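Local coordinates for UDP-4-amino-4,6-dideoxy-N-acetyl-beta-L-altrosamine transaminase (Helicobacter pylori, PDB 2FNU), which catalyses the pyridoxal-phosphate-dependent amino transfer from L-glutamate to a UDP-linked 4-keto sugar, the second step of making pseudaminic acid for flagellin modification, at residues 5-9 and 180-184; 128-132 and 156-160; 150-156 and 172-178. All coordinates share one frame; numbering follows the deposited sequence.

Interaction 1 (5-9 and 180-184); sequences AYSEP and HAIKP. With UD1 (uridine-diphosphate-N-acetylglucosamine), chain F; PMP (4'-deoxy-4'-aminopyridoxal-5'-phosphate), chain E.
Ser7 supplies the one direct hydrogen bond between 5-9 and 180-184: its OG donates to Ile182 O at 2.8 Å. A chi1 of -174° swings OG away from the backbone N and toward this carbonyl, which it meets at a C=O...O angle of 126°, tilted somewhat from the carbonyl plane. A water lies 3.0 Å from Glu8 O and 3.3 Å from Lys183 O and can donate to either, though it has more acceptors nearby than protons.

The apolar contact centres on Ile182. Its CD1 sits 3.1 Å from Tyr6 OH and 3.7 Å from Tyr6 CZ and meets the ring obliquely, the two side chains crossing at about a right angle. Ile182 CB packs against Ser7 CB and OG, while CG2 turns to the uracil, 3.5 Å from UD1 N1. Beside it, Pro9 CA and CB rest on the carbonyl oxygen of Ala181.

Internal bonds shape the 180-184 segment. A type I turn is closed by Lys183 N to His180 O, and Ile182 N donates to His180 ND1 from 30° outside the imidazole plane. This bond and the one from NE2 to Gln30 of the second subunit are consistent with a fixed ring, one face of which lies against UD1 C6'.

Toward the ligands, Tyr6 OH donates to the alpha-phosphate oxygen O1A of UD1 at 2.5 Å, a short bond, with that oxygen near the ring plane; His315 is a further partner of the hydroxyl. Lys183, which carries the cofactor in the internal aldimine, is not attached here; its NZ donates to PMP O3 at 3.2 Å. Together the two loops form one wall of the nucleotide-sugar pocket of a DegT/DnrJ/EryC1 aminotransferase, joining the N-terminal segment to the loop of the cofactor lysine.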
# COMPACT_ATOMS: atom_id res chain seq x y z
N ALA B 5 -19.13 -18.33 -0.12
CA ALA B 5 -18.34 -17.39 0.67
C ALA B 5 -19.28 -16.33 1.23
O ALA B 5 -20.33 -16.05 0.62
CB ALA B 5 -17.30 -16.72 -0.22
N TYR B 6 -18.93 -15.74 2.36
CA TYR B 6 -19.85 -14.78 2.97
C TYR B 6 -19.95 -13.49 2.18
O TYR B 6 -20.96 -12.79 2.25
CB TYR B 6 -19.54 -14.53 4.45
CG TYR B 6 -18.42 -13.54 4.76
CD1 TYR B 6 -18.69 -12.17 4.84
CD2 TYR B 6 -17.12 -13.98 5.02
CE1 TYR B 6 -17.70 -11.26 5.15
CE2 TYR B 6 -16.11 -13.06 5.33
CZ TYR B 6 -16.40 -11.70 5.40
OH TYR B 6 -15.43 -10.77 5.72
N SER B 7 -18.89 -13.16 1.45
CA SER B 7 -18.94 -12.07 0.47
C SER B 7 -17.96 -12.40 -0.63
O SER B 7 -17.02 -13.18 -0.42
CB SER B 7 -18.60 -10.71 1.10
OG SER B 7 -18.80 -9.67 0.15
N GLU B 8 -18.18 -11.83 -1.80
CA GLU B 8 -17.23 -11.94 -2.90
C GLU B 8 -17.31 -10.74 -3.83
O GLU B 8 -18.30 -9.99 -3.81
CB GLU B 8 -17.44 -13.24 -3.68
CG GLU B 8 -18.78 -13.37 -4.26
CD GLU B 8 -19.06 -14.77 -4.80
OE1 GLU B 8 -19.63 -14.83 -5.88
OE2 GLU B 8 -18.74 -15.79 -4.16
N PRO B 9 -16.27 -10.54 -4.67
CA PRO B 9 -16.33 -9.44 -5.60
C PRO B 9 -17.35 -9.73 -6.70
O PRO B 9 -17.58 -10.89 -7.04
CB PRO B 9 -14.91 -9.40 -6.20
CG PRO B 9 -14.42 -10.82 -6.09
CD PRO B 9 -15.02 -11.33 -4.79
N HIS B 180 -11.64 -3.15 -0.60
CA HIS B 180 -11.17 -4.53 -0.59
C HIS B 180 -12.12 -5.40 -1.42
O HIS B 180 -13.32 -5.08 -1.56
CB HIS B 180 -11.15 -5.05 0.84
CG HIS B 180 -10.66 -6.46 0.98
ND1 HIS B 180 -11.50 -7.56 0.92
CD2 HIS B 180 -9.41 -6.95 1.18
CE1 HIS B 180 -10.78 -8.66 1.08
NE2 HIS B 180 -9.51 -8.32 1.26
N ALA B 181 -11.59 -6.50 -1.95
CA ALA B 181 -12.33 -7.45 -2.79
C ALA B 181 -13.77 -7.72 -2.36
O ALA B 181 -14.65 -7.89 -3.20
CB ALA B 181 -11.57 -8.77 -2.84
N ILE B 182 -14.01 -7.81 -1.05
CA ILE B 182 -15.32 -8.25 -0.58
C ILE B 182 -16.22 -7.10 -0.14
O ILE B 182 -17.31 -7.33 0.40
CB ILE B 182 -15.22 -9.32 0.53
CG1 ILE B 182 -14.58 -8.72 1.79
CG2 ILE B 182 -14.45 -10.53 -0.02
CD1 ILE B 182 -14.53 -9.67 3.01
N LYS B 183 -15.77 -5.86 -0.38
CA LYS B 183 -16.50 -4.69 0.11
C LYS B 183 -17.60 -4.22 -0.86
O LYS B 183 -17.75 -4.78 -1.95
CB LYS B 183 -15.52 -3.57 0.43
CG LYS B 183 -14.66 -3.85 1.67
CD LYS B 183 -15.44 -3.76 2.96
CE LYS B 183 -14.50 -3.86 4.17
NZ LYS B 183 -15.07 -4.71 5.23
N PRO B 184 -18.42 -3.25 -0.43
CA PRO B 184 -19.56 -2.84 -1.28
C PRO B 184 -19.23 -2.58 -2.75
O PRO B 184 -20.01 -2.95 -3.63
CB PRO B 184 -20.09 -1.60 -0.56
CG PRO B 184 -19.88 -1.97 0.91
CD PRO B 184 -18.47 -2.56 0.88
C1' UD1 F . -10.71 -9.06 7.20
C2' UD1 F . -12.04 -8.66 7.85
C3' UD1 F . -12.91 -7.81 6.93
C4' UD1 F . -12.09 -6.68 6.30
C5' UD1 F . -10.75 -7.13 5.70
C6' UD1 F . -10.92 -7.79 4.33
C7' UD1 F . -12.72 -10.35 9.51
C8' UD1 F . -13.37 -11.69 9.77
N2' UD1 F . -12.77 -9.86 8.27
O1' UD1 F . -10.93 -10.07 6.21
O3' UD1 F . -14.00 -7.22 7.68
O5' UD1 F . -10.00 -7.96 6.61
O7' UD1 F . -12.18 -9.76 10.42
N1 UD1 F . -12.79 -13.50 -0.66
C2 UD1 F . -13.12 -13.46 -2.03
N3 UD1 F . -12.33 -12.81 -2.89
C4 UD1 F . -11.20 -12.19 -2.49
C5 UD1 F . -10.82 -12.19 -1.15
C6 UD1 F . -11.61 -12.85 -0.22
O2 UD1 F . -14.16 -14.03 -2.43
O4 UD1 F . -10.50 -11.60 -3.33
C1B UD1 F . -13.67 -14.23 0.27
C2B UD1 F . -13.20 -15.68 0.29
O2' UD1 F . -14.34 -16.55 0.27
C3B UD1 F . -12.46 -15.81 1.61
C4B UD1 F . -13.17 -14.80 2.49
O4B UD1 F . -13.58 -13.74 1.61
O3B UD1 F . -12.54 -17.13 2.17
C5B UD1 F . -12.22 -14.26 3.54
O5B UD1 F . -12.93 -13.31 4.32
PA UD1 F . -12.35 -12.92 5.77
O1A UD1 F . -13.19 -11.77 6.31
O2A UD1 F . -12.21 -14.19 6.59
O3A UD1 F . -10.90 -12.40 5.28
PB UD1 F . -9.97 -11.37 6.12
O1B UD1 F . -9.74 -11.92 7.52
O2B UD1 F . -8.79 -11.01 5.22
N1 PMP E . -11.84 -1.11 9.03
C2 PMP E . -12.85 -2.03 8.95
C2A PMP E . -14.12 -1.79 9.73
C3 PMP E . -12.69 -3.16 8.13
O3 PMP E . -13.69 -4.08 8.01
C4 PMP E . -11.48 -3.36 7.42
C4A PMP E . -11.24 -4.61 6.60
N4A PMP E . -11.88 -5.77 7.16
C5 PMP E . -10.49 -2.36 7.47
C6 PMP E . -10.73 -1.22 8.24
C5A PMP E . -9.19 -2.48 6.70
O4P PMP E . -9.49 -2.21 5.34
P PMP E . -8.50 -2.74 4.18
O1P PMP E . -8.76 -4.22 4.06
O2P PMP E . -8.96 -2.03 2.94
O3P PMP E . -7.08 -2.40 4.54
O HOH W 1 -19.20 -7.70 -2.18

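Interaction 2 (128-132 and 156-160); sequences VDYAG and SHALG. With PMP (4'-deoxy-4'-aminopyridoxal-5'-phosphate), chain E.
Gly132 and Ala158 bring the two backbones to 4.1 Å between their CA atoms, where 128-132, folded through an inverse gamma turn centred on Asp129 and a bond from Gly132 N to Asp129 O, meets the loop 156-160. The positive phi of Gly132 (103°) suits a residue without a side chain.

His157 gives the largest share of the contact. Its CB sits 3.5 Å from both Gly132 N and Asp129 O, and CG lies beside the backbone N (chi1 -64°), a torsion that lays the ring between Ala131 N and PMP O3, one nitrogen for each. ND1 accepts from Ala131 N at 3.0 Å, the amide lying in the ring plane though the bond is bent to 137° at the hydrogen. NE2 and PMP O3 are hydrogen-bonded at 2.9 Å, also at the ring edge, and either could be the donor; Lys183 packs close by and the ring of His284 meets His157 edge-to-face.

Both segments follow parallel strands of the central sheet of this fold-type I, PLP-dependent aminotransferase, 122-128 and 150-154, and the cofactor is held at the ends of such strands. The bond to ND1, with that of NE2 to PMP O3, probably sets the rotation of the histidine ring that faces the cofactor's phenolic oxygen.

A water bridges the backbones, donating to Asp129 O and accepting from His157 N, each at 2.9 Å. Next to it, the CB atoms of Asp129 and Ala158 touch at 3.7 Å; the carboxylate of Asp129 also brushes the Ala158 methyl while OD2 bonds Ser155 OG and OD1 bonds Val135 N. Val128 CG1 approaches the methyl C2A of PMP, and Ser156 CB packs on the pyridine ring near C2.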
# COMPACT_ATOMS: atom_id res chain seq x y z
N VAL B 128 -17.27 3.21 14.04
CA VAL B 128 -17.31 2.29 12.90
C VAL B 128 -18.78 2.02 12.54
O VAL B 128 -19.60 1.73 13.43
CB VAL B 128 -16.66 0.95 13.28
CG1 VAL B 128 -16.86 -0.11 12.17
CG2 VAL B 128 -15.18 1.17 13.56
N ASP B 129 -19.11 2.10 11.26
CA ASP B 129 -20.48 1.81 10.82
C ASP B 129 -20.53 0.30 10.61
O ASP B 129 -20.25 -0.21 9.52
CB ASP B 129 -20.79 2.58 9.54
CG ASP B 129 -20.64 4.07 9.72
OD1 ASP B 129 -21.08 4.60 10.78
OD2 ASP B 129 -20.06 4.72 8.84
N TYR B 130 -20.88 -0.42 11.67
CA TYR B 130 -20.81 -1.87 11.63
C TYR B 130 -21.82 -2.45 10.64
O TYR B 130 -23.02 -2.16 10.72
CB TYR B 130 -21.05 -2.44 13.03
CG TYR B 130 -21.05 -3.95 13.05
CD1 TYR B 130 -22.23 -4.67 12.88
CD2 TYR B 130 -19.87 -4.65 13.24
CE1 TYR B 130 -22.24 -6.05 12.89
CE2 TYR B 130 -19.85 -6.05 13.26
CZ TYR B 130 -21.05 -6.73 13.07
OH TYR B 130 -21.06 -8.11 13.09
N ALA B 131 -21.31 -3.30 9.73
CA ALA B 131 -22.11 -3.97 8.69
C ALA B 131 -22.63 -3.02 7.63
O ALA B 131 -23.36 -3.44 6.74
CB ALA B 131 -23.27 -4.80 9.30
N GLY B 132 -22.25 -1.74 7.73
CA GLY B 132 -22.81 -0.70 6.89
C GLY B 132 -23.82 0.19 7.57
O GLY B 132 -24.22 1.21 7.01
N SER B 156 -15.57 1.93 6.61
CA SER B 156 -15.06 0.97 5.63
C SER B 156 -16.15 0.09 5.04
O SER B 156 -16.05 -0.30 3.87
CB SER B 156 -13.98 0.09 6.25
OG SER B 156 -12.76 0.80 6.39
N HIS B 157 -17.18 -0.25 5.85
CA HIS B 157 -18.29 -1.10 5.40
C HIS B 157 -19.39 -0.36 4.66
O HIS B 157 -20.31 -1.00 4.15
CB HIS B 157 -18.99 -1.76 6.60
CG HIS B 157 -18.13 -2.70 7.39
ND1 HIS B 157 -18.64 -3.51 8.38
CD2 HIS B 157 -16.80 -2.94 7.35
CE1 HIS B 157 -17.66 -4.22 8.91
NE2 HIS B 157 -16.53 -3.90 8.31
N ALA B 158 -19.32 0.97 4.66
CA ALA B 158 -20.55 1.75 4.53
C ALA B 158 -20.71 2.64 3.30
O ALA B 158 -21.55 3.54 3.31
CB ALA B 158 -20.78 2.61 5.80
N LEU B 159 -19.94 2.37 2.24
CA LEU B 159 -20.17 3.17 1.02
C LEU B 159 -21.60 2.97 0.51
O LEU B 159 -22.03 1.84 0.20
CB LEU B 159 -19.15 2.83 -0.06
CG LEU B 159 -19.26 3.76 -1.28
CD1 LEU B 159 -18.65 5.12 -1.02
CD2 LEU B 159 -18.59 3.08 -2.46
N GLY B 160 -22.34 4.07 0.43
CA GLY B 160 -23.73 4.03 -0.00
C GLY B 160 -24.73 4.04 1.14
O GLY B 160 -25.92 4.29 0.94
N1 PMP E . -11.84 -1.11 9.03
C2 PMP E . -12.85 -2.03 8.95
C2A PMP E . -14.12 -1.79 9.73
C3 PMP E . -12.69 -3.16 8.13
O3 PMP E . -13.69 -4.08 8.01
C4 PMP E . -11.48 -3.36 7.42
C4A PMP E . -11.24 -4.61 6.60
N4A PMP E . -11.88 -5.77 7.16
C5 PMP E . -10.49 -2.36 7.47
C6 PMP E . -10.73 -1.22 8.24
C5A PMP E . -9.19 -2.48 6.70
O4P PMP E . -9.49 -2.21 5.34
P PMP E . -8.50 -2.74 4.18
O1P PMP E . -8.76 -4.22 4.06
O2P PMP E . -8.96 -2.03 2.94
O3P PMP E . -7.08 -2.40 4.54
O HOH W 2 -17.70 0.72 8.51

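Interaction 3 (150-156 and 172-178); sequences SFLSDSS and ALASVFS. With PMP (4'-deoxy-4'-aminopyridoxal-5'-phosphate), chain E.
Ser153 pairs with the neighbouring strand through both its N-H and its C=O: its N donates to Ala174 O at 3.1 Å, in the carbonyl plane, and its O accepts from Val176 N at 2.9 Å, with a C=O...N angle of 172°. Leu173 N to Phe151 O, at 2.8 Å, extends the pairing at one end; beyond Asp154 it fades into weak bonds from Ser155 N to Val176 O and from Ser178 N to Ser156 O. The two strands are parallel, 9° apart in direction, with axes 4.8 Å from each other.

At the C-terminal ends, the polar side chains meet PMP. Asp154 OD1 lies 2.7 Å from the pyridine N1, close enough that the carboxylate probably favours a protonated ring, as in related PLP enzymes. Its other oxygen, OD2, accepts from Ser156 N, closing an Asx turn, and also from Ser156 OG, which together fix the carboxylate's rotation. With chi1 at 175°, Ser178 OG is directed to the phosphate and donates to PMP O2P at 2.8 Å.

Packing fills the rest. Ala172 CB stands over the centre of the Phe151 ring in a CH-pi contact, 3.7 Å from the centroid. Leu152 and Leu173 lie side by side, touching through their CD2 atoms, and the Phe177 ring meets Ser155 CB and O.

Strand 150-154 is flanked on its other side by strand 122-128, and 174-178 by the antiparallel strand 191-195; helix 56-66 packs on the sheet face bearing Asp154 and Ala174.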
# COMPACT_ATOMS: atom_id res chain seq x y z
N SER B 150 -11.91 15.57 17.78
CA SER B 150 -12.19 15.27 16.38
C SER B 150 -13.04 14.02 16.28
O SER B 150 -12.76 13.02 16.94
CB SER B 150 -10.89 15.05 15.62
OG SER B 150 -10.12 16.25 15.59
N PHE B 151 -14.07 14.10 15.43
CA PHE B 151 -14.90 12.93 15.08
C PHE B 151 -14.31 12.31 13.82
O PHE B 151 -14.31 12.94 12.76
CB PHE B 151 -16.35 13.41 14.87
CG PHE B 151 -17.32 12.38 14.35
CD1 PHE B 151 -18.50 12.79 13.75
CD2 PHE B 151 -17.08 11.01 14.49
CE1 PHE B 151 -19.43 11.86 13.26
CE2 PHE B 151 -18.02 10.08 13.99
CZ PHE B 151 -19.19 10.52 13.39
N LEU B 152 -13.80 11.08 13.94
CA LEU B 152 -13.25 10.34 12.80
C LEU B 152 -14.13 9.11 12.59
O LEU B 152 -14.56 8.48 13.54
CB LEU B 152 -11.80 9.92 13.04
CG LEU B 152 -10.85 11.03 13.52
CD1 LEU B 152 -9.46 10.48 13.86
CD2 LEU B 152 -10.76 12.12 12.45
N SER B 153 -14.41 8.78 11.33
CA SER B 153 -15.35 7.70 11.04
C SER B 153 -14.69 6.61 10.19
O SER B 153 -14.30 6.88 9.05
CB SER B 153 -16.56 8.25 10.29
OG SER B 153 -17.55 7.24 10.03
N ASP B 154 -14.56 5.40 10.74
CA ASP B 154 -14.18 4.24 9.93
C ASP B 154 -15.44 3.68 9.28
O ASP B 154 -16.16 2.84 9.86
CB ASP B 154 -13.44 3.18 10.76
CG ASP B 154 -12.97 2.02 9.91
OD1 ASP B 154 -12.22 1.17 10.41
OD2 ASP B 154 -13.37 1.98 8.71
N SER B 155 -15.73 4.20 8.09
CA SER B 155 -16.92 3.85 7.32
C SER B 155 -16.55 2.79 6.29
O SER B 155 -17.17 2.70 5.23
CB SER B 155 -17.51 5.10 6.66
OG SER B 155 -17.97 6.00 7.68
N SER B 156 -15.57 1.93 6.61
CA SER B 156 -15.06 0.97 5.63
C SER B 156 -16.15 0.09 5.04
O SER B 156 -16.05 -0.30 3.87
CB SER B 156 -13.98 0.09 6.25
OG SER B 156 -12.76 0.80 6.39
N ALA B 172 -18.28 13.36 9.56
CA ALA B 172 -17.16 13.42 10.48
C ALA B 172 -16.11 14.39 9.93
O ALA B 172 -16.21 14.86 8.79
CB ALA B 172 -16.57 12.03 10.63
N LEU B 173 -15.08 14.68 10.73
CA LEU B 173 -13.95 15.45 10.21
C LEU B 173 -13.44 14.79 8.93
O LEU B 173 -13.17 15.47 7.92
CB LEU B 173 -12.84 15.54 11.25
CG LEU B 173 -11.56 16.19 10.74
CD1 LEU B 173 -11.82 17.64 10.23
CD2 LEU B 173 -10.48 16.18 11.80
N ALA B 174 -13.33 13.47 8.97
CA ALA B 174 -13.02 12.70 7.78
C ALA B 174 -13.54 11.29 7.98
O ALA B 174 -13.69 10.84 9.12
CB ALA B 174 -11.51 12.69 7.53
N SER B 175 -13.78 10.61 6.86
CA SER B 175 -14.30 9.24 6.88
C SER B 175 -13.49 8.35 5.95
O SER B 175 -13.01 8.81 4.91
CB SER B 175 -15.76 9.23 6.44
OG SER B 175 -16.55 10.09 7.28
N VAL B 176 -13.35 7.09 6.33
CA VAL B 176 -12.57 6.13 5.54
C VAL B 176 -13.52 5.11 4.93
O VAL B 176 -14.44 4.65 5.59
CB VAL B 176 -11.53 5.43 6.43
CG1 VAL B 176 -10.91 4.20 5.73
CG2 VAL B 176 -10.47 6.45 6.86
N PHE B 177 -13.27 4.75 3.66
CA PHE B 177 -13.96 3.63 3.02
C PHE B 177 -12.94 2.59 2.55
O PHE B 177 -11.80 2.93 2.27
CB PHE B 177 -14.75 4.12 1.80
CG PHE B 177 -15.87 5.07 2.16
CD1 PHE B 177 -15.70 6.44 2.05
CD2 PHE B 177 -17.07 4.60 2.65
CE1 PHE B 177 -16.73 7.33 2.39
CE2 PHE B 177 -18.11 5.47 3.01
CZ PHE B 177 -17.94 6.84 2.88
N SER B 178 -13.37 1.34 2.46
CA SER B 178 -12.51 0.30 1.90
C SER B 178 -13.10 -0.22 0.60
O SER B 178 -14.31 -0.36 0.47
CB SER B 178 -12.40 -0.88 2.88
OG SER B 178 -11.66 -1.97 2.32
N1 PMP E . -11.84 -1.11 9.03
C2 PMP E . -12.85 -2.03 8.95
C2A PMP E . -14.12 -1.79 9.73
C3 PMP E . -12.69 -3.16 8.13
O3 PMP E . -13.69 -4.08 8.01
C4 PMP E . -11.48 -3.36 7.42
C4A PMP E . -11.24 -4.61 6.60
N4A PMP E . -11.88 -5.77 7.16
C5 PMP E . -10.49 -2.36 7.47
C6 PMP E . -10.73 -1.22 8.24
C5A PMP E . -9.19 -2.48 6.70
O4P PMP E . -9.49 -2.21 5.34
P PMP E . -8.50 -2.74 4.18
O1P PMP E . -8.76 -4.22 4.06
O2P PMP E . -8.96 -2.03 2.94
O3P PMP E . -7.08 -2.40 4.54

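All three meet PMP: interaction 3 at N1 and the phosphate, interactions 1 and 2 at O3. PMP N4A lies 1.3 Å from UD1 C4', so cofactor and sugar are joined as the external aldimine, which explains why Lys183 is released; interaction 1 also lines the nucleotide-sugar site. Interactions 2 and 3 share Ser156 and have centres 10 Å apart; Asp129 OD2 and Ser155 OG, 2.7 Å from each other, probably form a hydrogen bond between them. Interactions 1 and 2 lie 13 Å apart between centres, and Lys183 NZ is 3.3 Å from His157 CD2. Interactions 1 and 3, about 20 Å apart between centres, still touch where Lys183 CB lies 3.4 Å from Ser178 O.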